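Local coordinates for shikimate dehydrogenase-like protein HI_0607 (Haemophilus influenzae, PDB 1NPY), which catalyses, in vitro, the NADP+-dependent oxidation of shikimate to 3-dehydroshikimate, though so weakly that shikimate may not be its biological substrate, at residues E76-A81 and F96-N101; T102-I107 and V135-N140; K4-C9 and N34-A39. All coordinates share one frame; numbering follows the deposited sequence.

Contacts 1 and 3 lie at the two outermost strands of one mixed sheet in this two-domain dehydrogenase, their centres about 21 Å apart, and both are partly buried parallel strand pairs closed by backbone hydrogen bonds. Their side chains differ: a glutamate holding an arginine and a histidine in contact 1, a phenylalanine lying against a glutamine and a cysteine in contact 3. Contact 2, buried and closest to the centre of the chain, packs a tyrosine and an isoleucine of one helix on alanines of another, with a single polar bond across. Strand 96-100 leads directly into helix 102-113, and Ser80 of contact 1 packs on Tyr104 and Ile105 of contact 2.

Contact 1. Residues E76-A81 and F96-N101; sequences EIHPSA and FLRAYN
Glu76 and Ile77 run parallel to Arg98 and Ala99, joined by Glu76 N to Leu97 O, Ala99 N to Glu76 O and His78 N to Ala99 O, the last 2.8 Å long. This short pairing adds edge strand 76-77 to the mixed sheet of the substrate-binding domain. On one face, the carboxylate oxygen Glu76 OE1 takes two donors from opposite sides of its plane. Arg98 NE reaches Glu76 OE1 on the syn side at 3.0 Å, forming a salt bridge, while His78 NE2 reaches it from the anti side at 2.6 Å. The arginine has a second anion, since its NH1 pairs with Asp93. Glu76 CG lies anti to the backbone N (chi1 -173°), and the extended chain carries the carboxylate alongside Arg98 and past the Phe96 ring, whose CE2 is 3.6 Å from Glu76 CB. The Tyr100 ring reaches over one face of the His78 imidazole, planes 31° apart, with Tyr100 CE1 and OH above it. Ile77 CD1 meets Ala99 CB at 3.7 Å on the other sheet face. Where the strand gives way to helix 79-82, Ser80 OG accepts from Asn101 N at 2.9 Å in a nearly straight bond, 173° at the hydrogen.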
# COMPACT_ATOMS: atom_id res chain seq x y z
N GLU A 76 15.54 -13.62 2.98
CA GLU A 76 14.97 -13.38 4.30
C GLU A 76 13.71 -12.54 4.21
O GLU A 76 13.76 -11.42 3.71
CB GLU A 76 16.01 -12.63 5.11
CG GLU A 76 15.68 -12.44 6.58
CD GLU A 76 16.82 -11.72 7.29
OE1 GLU A 76 16.90 -10.48 7.18
OE2 GLU A 76 17.66 -12.40 7.91
N ILE A 77 12.60 -13.12 4.64
CA ILE A 77 11.30 -12.45 4.56
C ILE A 77 11.07 -11.81 5.93
O ILE A 77 10.95 -12.49 6.95
CB ILE A 77 10.17 -13.45 4.25
CG1 ILE A 77 10.51 -14.35 3.05
CG2 ILE A 77 8.86 -12.72 4.01
CD1 ILE A 77 10.55 -13.67 1.73
N HIS A 78 11.06 -10.49 5.94
CA HIS A 78 10.80 -9.73 7.15
C HIS A 78 9.34 -9.72 7.57
O HIS A 78 8.47 -10.05 6.78
CB HIS A 78 11.41 -8.34 6.98
CG HIS A 78 12.86 -8.32 7.32
ND1 HIS A 78 13.35 -7.68 8.44
CD2 HIS A 78 13.92 -8.94 6.75
CE1 HIS A 78 14.65 -7.89 8.53
NE2 HIS A 78 15.02 -8.66 7.52
N PRO A 79 9.06 -9.37 8.82
CA PRO A 79 7.71 -9.52 9.39
C PRO A 79 6.61 -8.80 8.63
O PRO A 79 5.50 -9.35 8.58
CB PRO A 79 7.85 -8.96 10.80
CG PRO A 79 9.30 -9.17 11.13
CD PRO A 79 10.04 -8.95 9.84
N SER A 80 6.91 -7.64 8.05
CA SER A 80 5.89 -6.97 7.24
C SER A 80 5.39 -7.82 6.07
O SER A 80 4.20 -7.83 5.76
CB SER A 80 6.40 -5.63 6.70
OG SER A 80 7.61 -5.70 5.98
N ALA A 81 6.31 -8.51 5.40
CA ALA A 81 5.95 -9.39 4.29
C ALA A 81 5.39 -10.71 4.82
O ALA A 81 4.46 -11.25 4.23
CB ALA A 81 7.14 -9.62 3.36
N PHE A 96 22.49 -10.49 -0.16
CA PHE A 96 21.51 -11.12 0.72
C PHE A 96 20.23 -10.31 0.55
O PHE A 96 20.22 -9.13 0.88
CB PHE A 96 21.99 -11.09 2.17
CG PHE A 96 21.20 -11.92 3.12
CD1 PHE A 96 21.36 -13.29 3.23
CD2 PHE A 96 20.28 -11.31 3.95
CE1 PHE A 96 20.60 -14.02 4.13
CE2 PHE A 96 19.55 -12.02 4.85
CZ PHE A 96 19.71 -13.38 4.96
N LEU A 97 19.23 -10.90 -0.09
CA LEU A 97 18.00 -10.20 -0.42
C LEU A 97 16.96 -10.31 0.69
O LEU A 97 16.37 -11.37 0.92
CB LEU A 97 17.38 -10.74 -1.71
CG LEU A 97 18.27 -10.75 -2.96
CD1 LEU A 97 17.57 -11.15 -4.25
CD2 LEU A 97 18.92 -9.39 -3.16
N ARG A 98 16.66 -9.16 1.29
CA ARG A 98 15.71 -9.04 2.38
C ARG A 98 14.41 -8.45 1.81
O ARG A 98 14.44 -7.56 0.95
CB ARG A 98 16.24 -8.16 3.50
CG ARG A 98 17.56 -8.59 4.14
CD ARG A 98 17.89 -7.81 5.41
NE ARG A 98 18.88 -8.49 6.25
CZ ARG A 98 20.19 -8.28 6.24
NH1 ARG A 98 20.73 -7.40 5.41
NH2 ARG A 98 21.00 -8.94 7.06
N ALA A 99 13.30 -9.03 2.24
CA ALA A 99 11.98 -8.76 1.67
C ALA A 99 11.10 -8.09 2.72
O ALA A 99 11.03 -8.59 3.84
CB ALA A 99 11.32 -10.07 1.25
N TYR A 100 10.36 -7.07 2.30
CA TYR A 100 9.44 -6.30 3.13
C TYR A 100 8.13 -6.05 2.40
O TYR A 100 7.99 -6.28 1.20
CB TYR A 100 10.04 -4.91 3.45
CG TYR A 100 11.39 -4.97 4.12
CD1 TYR A 100 11.53 -4.89 5.50
CD2 TYR A 100 12.54 -5.12 3.36
CE1 TYR A 100 12.79 -4.97 6.08
CE2 TYR A 100 13.81 -5.17 3.93
CZ TYR A 100 13.92 -5.08 5.30
OH TYR A 100 15.18 -5.17 5.87
N ASN A 101 7.13 -5.63 3.16
CA ASN A 101 5.90 -5.14 2.55
C ASN A 101 5.58 -3.75 3.09
O ASN A 101 5.01 -3.63 4.17
CB ASN A 101 4.74 -6.11 2.65
CG ASN A 101 3.61 -5.69 1.74
OD1 ASN A 101 3.14 -4.57 1.87
ND2 ASN A 101 3.26 -6.52 0.77

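Contact 2. Residues T102-I107 and V135-N140; sequences TDYIAI and VAAFKN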
# COMPACT_ATOMS: atom_id res chain seq x y z
N THR A 102 5.91 -2.73 2.31
CA THR A 102 5.69 -1.35 2.73
C THR A 102 4.25 -0.87 2.60
O THR A 102 3.91 0.15 3.18
CB THR A 102 6.62 -0.35 2.07
OG1 THR A 102 6.46 -0.37 0.65
CG2 THR A 102 8.07 -0.61 2.37
N ASP A 103 3.39 -1.60 1.89
CA ASP A 103 1.97 -1.30 2.00
C ASP A 103 1.47 -1.58 3.42
O ASP A 103 0.78 -0.74 4.01
CB ASP A 103 1.18 -2.13 1.01
CG ASP A 103 1.31 -1.62 -0.40
OD1 ASP A 103 1.45 -0.40 -0.65
OD2 ASP A 103 1.18 -2.45 -1.33
N TYR A 104 1.81 -2.74 3.97
CA TYR A 104 1.51 -3.07 5.35
C TYR A 104 2.12 -2.04 6.31
O TYR A 104 1.43 -1.52 7.19
CB TYR A 104 2.00 -4.50 5.65
CG TYR A 104 1.96 -4.86 7.11
CD1 TYR A 104 0.79 -5.36 7.69
CD2 TYR A 104 3.06 -4.63 7.94
CE1 TYR A 104 0.73 -5.61 9.05
CE2 TYR A 104 3.00 -4.91 9.29
CZ TYR A 104 1.84 -5.41 9.84
OH TYR A 104 1.81 -5.66 11.20
N ILE A 105 3.40 -1.72 6.14
CA ILE A 105 4.06 -0.74 7.00
C ILE A 105 3.32 0.59 6.93
O ILE A 105 3.10 1.23 7.96
CB ILE A 105 5.56 -0.62 6.68
CG1 ILE A 105 6.27 -1.95 6.91
CG2 ILE A 105 6.26 0.43 7.54
CD1 ILE A 105 7.66 -1.99 6.36
N ALA A 106 2.99 1.05 5.72
CA ALA A 106 2.31 2.33 5.55
C ALA A 106 0.97 2.37 6.27
O ALA A 106 0.63 3.39 6.88
CB ALA A 106 2.12 2.67 4.06
N ILE A 107 0.23 1.26 6.25
CA ILE A 107 -1.11 1.27 6.82
C ILE A 107 -0.99 1.33 8.35
O ILE A 107 -1.66 2.12 9.01
CB ILE A 107 -2.00 0.12 6.35
CG1 ILE A 107 -2.32 0.27 4.86
CG2 ILE A 107 -3.31 0.22 7.14
CD1 ILE A 107 -2.44 -1.03 4.14
N VAL A 135 -6.33 -5.41 6.78
CA VAL A 135 -6.84 -6.24 7.85
C VAL A 135 -5.72 -6.60 8.82
O VAL A 135 -5.89 -6.55 10.04
CB VAL A 135 -7.57 -7.47 7.31
CG1 VAL A 135 -7.98 -8.42 8.44
CG2 VAL A 135 -8.80 -7.02 6.55
N ALA A 136 -4.56 -6.97 8.27
CA ALA A 136 -3.43 -7.36 9.11
C ALA A 136 -2.86 -6.20 9.90
O ALA A 136 -2.41 -6.36 11.05
CB ALA A 136 -2.34 -7.99 8.24
N ALA A 137 -2.84 -5.03 9.28
CA ALA A 137 -2.36 -3.83 9.95
C ALA A 137 -3.25 -3.46 11.13
O ALA A 137 -2.75 -3.09 12.20
CB ALA A 137 -2.20 -2.67 8.98
N PHE A 138 -4.56 -3.57 10.93
CA PHE A 138 -5.46 -3.32 12.06
C PHE A 138 -5.28 -4.35 13.16
O PHE A 138 -5.23 -4.00 14.34
CB PHE A 138 -6.91 -3.21 11.59
CG PHE A 138 -7.26 -1.83 11.09
CD1 PHE A 138 -7.56 -0.81 11.98
CD2 PHE A 138 -7.29 -1.56 9.73
CE1 PHE A 138 -7.87 0.44 11.55
CE2 PHE A 138 -7.64 -0.30 9.29
CZ PHE A 138 -7.92 0.71 10.19
N LYS A 139 -5.11 -5.61 12.79
CA LYS A 139 -5.03 -6.69 13.76
C LYS A 139 -3.77 -6.48 14.57
O LYS A 139 -3.80 -6.57 15.81
CB LYS A 139 -4.97 -8.05 13.06
CG LYS A 139 -4.88 -9.27 13.98
CD LYS A 139 -6.23 -9.47 14.66
CE LYS A 139 -6.21 -10.68 15.60
NZ LYS A 139 -4.81 -10.96 16.01
N ASN A 140 -2.66 -6.21 13.89
CA ASN A 140 -1.41 -6.10 14.63
C ASN A 140 -1.25 -4.77 15.36
O ASN A 140 -0.32 -4.59 16.13
CB ASN A 140 -0.23 -6.38 13.70
CG ASN A 140 -0.24 -7.81 13.22
OD1 ASN A 140 -0.86 -8.68 13.83
ND2 ASN A 140 0.40 -8.05 12.08
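Asn140 ND2 donates to the phenol oxygen Tyr104 OH at 2.9 Å, the one hydrogen bond that crosses between helix 102-107 and helix 135-140. It is nearly straight, 164° at the hydrogen, and the oxygen lies in the amide plane, so the N-H is well aimed. The two side chains meet at about a right angle, and the amide is turned steeply from the phenol ring. Asn140 CB also rests against the oxygen, at 3.3 Å from Tyr104 OH, so the phenol end has an apolar neighbour as well as a donor.

Tyr104 bridges the two helices. A chi1 of 170° turns its ring away from its own backbone N and swings it out along the neighbouring helix rather than across it. The ring then borders the backbone of Ala136 and Ala137, with Tyr104 CE1 3.6 Å from Ala137 N. Ala136 CB is a little farther, 4.0 Å from Tyr104 CE1, while Ala136 O lies in the ring plane at its edge. One turn on, Ile107 turns its CG2 branch to Ala137 CB, 3.6 Å away, and this apolar touch lies on the buried side of the pair. The small alanines let the Tyr104 ring reach the backbone of helix 135-140, while Ile107 stops at the Ala137 methyl. The short axes pass 8.9 Å apart at 48°.

Functional residues lie on or beside both helices. Asp103, on the first helix, is inferred to bind substrate, and Ile107 packs near Met130, probably part of the NADP+ site. Helix 131-140 follows a Gly-rich turn after strand 122-125, consistent with the dinucleotide-binding helix of a Rossmann fold; the contact thus joins that helix to the one leading out of the substrate-binding domain, as in shikimate dehydrogenases.

Contact 3. Residues K4-C9 and N34-A39; sequences KDTQLC and NFIYKA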
# COMPACT_ATOMS: atom_id res chain seq x y z
N LYS A 4 30.15 4.94 -12.52
CA LYS A 4 30.20 3.52 -12.21
C LYS A 4 29.74 3.16 -10.79
O LYS A 4 29.38 2.02 -10.53
CB LYS A 4 31.63 3.01 -12.43
CG LYS A 4 32.62 3.45 -11.38
CD LYS A 4 34.07 3.19 -11.83
CE LYS A 4 35.06 3.65 -10.77
NZ LYS A 4 34.87 3.02 -9.43
N ASP A 5 29.78 4.13 -9.88
CA ASP A 5 29.44 3.86 -8.48
C ASP A 5 27.98 4.18 -8.17
O ASP A 5 27.53 3.94 -7.05
CB ASP A 5 30.33 4.64 -7.52
CG ASP A 5 31.78 4.19 -7.56
OD1 ASP A 5 32.05 2.96 -7.54
OD2 ASP A 5 32.67 5.07 -7.58
N THR A 6 27.26 4.70 -9.16
CA THR A 6 25.85 5.02 -8.97
C THR A 6 25.11 3.72 -8.69
O THR A 6 25.30 2.71 -9.38
CB THR A 6 25.28 5.61 -10.27
OG1 THR A 6 25.96 6.82 -10.59
CG2 THR A 6 23.81 6.01 -10.14
N GLN A 7 24.27 3.74 -7.66
CA GLN A 7 23.47 2.56 -7.34
C GLN A 7 22.16 2.58 -8.12
O GLN A 7 21.52 3.62 -8.20
CB GLN A 7 23.25 2.47 -5.84
CG GLN A 7 24.61 2.25 -5.15
CD GLN A 7 24.95 3.24 -4.03
OE1 GLN A 7 24.72 2.92 -2.86
NE2 GLN A 7 25.54 4.39 -4.38
N LEU A 8 21.75 1.44 -8.66
CA LEU A 8 20.45 1.33 -9.32
C LEU A 8 19.41 0.75 -8.37
O LEU A 8 19.62 -0.30 -7.74
CB LEU A 8 20.55 0.46 -10.56
CG LEU A 8 19.25 0.16 -11.31
CD1 LEU A 8 18.58 1.40 -11.86
CD2 LEU A 8 19.54 -0.84 -12.42
N CYS A 9 18.28 1.45 -8.25
CA CYS A 9 17.11 0.90 -7.61
C CYS A 9 16.04 0.83 -8.71
O CYS A 9 16.16 1.51 -9.75
CB CYS A 9 16.60 1.73 -6.44
SG CYS A 9 17.73 1.63 -5.04
N ASN A 34 23.85 9.38 -4.97
CA ASN A 34 24.34 8.80 -6.21
C ASN A 34 23.63 7.49 -6.54
O ASN A 34 24.19 6.39 -6.40
CB ASN A 34 25.85 8.55 -6.12
CG ASN A 34 26.45 8.21 -7.48
OD1 ASN A 34 25.86 8.50 -8.52
ND2 ASN A 34 27.64 7.62 -7.47
N PHE A 35 22.38 7.67 -6.92
CA PHE A 35 21.39 6.61 -7.15
C PHE A 35 20.60 7.03 -8.39
O PHE A 35 20.42 8.23 -8.64
CB PHE A 35 20.38 6.53 -6.01
CG PHE A 35 20.77 5.67 -4.83
CD1 PHE A 35 21.80 6.04 -3.97
CD2 PHE A 35 20.04 4.53 -4.52
CE1 PHE A 35 22.13 5.27 -2.87
CE2 PHE A 35 20.35 3.76 -3.44
CZ PHE A 35 21.41 4.12 -2.61
N ILE A 36 20.12 6.04 -9.14
CA ILE A 36 19.10 6.19 -10.17
C ILE A 36 18.03 5.11 -10.01
O ILE A 36 18.27 4.05 -9.43
CB ILE A 36 19.68 6.10 -11.59
CG1 ILE A 36 20.45 4.80 -11.79
CG2 ILE A 36 20.50 7.32 -11.88
CD1 ILE A 36 20.77 4.45 -13.25
N TYR A 37 16.82 5.41 -10.48
CA TYR A 37 15.71 4.49 -10.38
C TYR A 37 15.12 4.25 -11.78
O TYR A 37 15.00 5.20 -12.56
CB TYR A 37 14.59 5.08 -9.53
CG TYR A 37 13.53 4.10 -9.06
CD1 TYR A 37 13.59 3.57 -7.77
CD2 TYR A 37 12.46 3.70 -9.86
CE1 TYR A 37 12.63 2.70 -7.29
CE2 TYR A 37 11.48 2.85 -9.38
CZ TYR A 37 11.55 2.37 -8.08
OH TYR A 37 10.61 1.54 -7.53
N LYS A 38 14.79 3.01 -12.09
CA LYS A 38 14.01 2.73 -13.30
C LYS A 38 13.06 1.56 -13.12
O LYS A 38 13.39 0.57 -12.46
CB LYS A 38 14.94 2.43 -14.48
CG LYS A 38 14.24 2.58 -15.82
CD LYS A 38 15.14 2.15 -16.97
CE LYS A 38 14.78 0.76 -17.46
NZ LYS A 38 13.43 0.70 -18.13
N ALA A 39 11.86 1.67 -13.69
CA ALA A 39 10.94 0.55 -13.78
C ALA A 39 11.31 -0.41 -14.90
O ALA A 39 11.68 -0.01 -16.02
CB ALA A 39 9.52 1.08 -13.99
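Phe35 is met by two different groups of the neighbouring strand: Gln7 over one face and the sulfur of Cys9 at the edge. Gln7 CB sits almost on the ring normal, 3.9 Å from the centroid of the Phe35 ring, a CH-pi contact. The glutamine chain bends at chi2 (127°) and carries the amide past the rim of the ring, Gln7 OE1 lying 3.5 Å from Phe35 CE1. Cys9 SG approaches in the ring plane, 3.7 Å from Phe35 CE2, a sulfur-aromatic contact at the edge. On the sheet face that carries Gln7 and Phe35, Cys9 CB also packs on Tyr37 CD1, and the tyrosine ring in turn stacks on His24 of helix 19-31.

The segments are parallel strands of a beta-alpha-beta unit, strand 7-12, helix 19-31 and strand 35-40, with strand 35-40 at the edge of the mixed sheet. Backbone bonds alternate between them, among them Gln7 N to Asn34 O, Ile36 N to Gln7 O and Cys9 N to Ile36 O. Leu8 CD1 and Ile36 CG1 touch at 3.9 Å on the face turned away from Phe35 and Tyr37.

Just ahead of the strands, Thr6 OG1 donates to Asn34 OD1 at 2.7 Å, from a position tilted 32° out of the carbonyl plane. With chi1 near trans (-169°), the Asn34 amide extends to Thr6, while its ND2 bonds to Asn3 OD1.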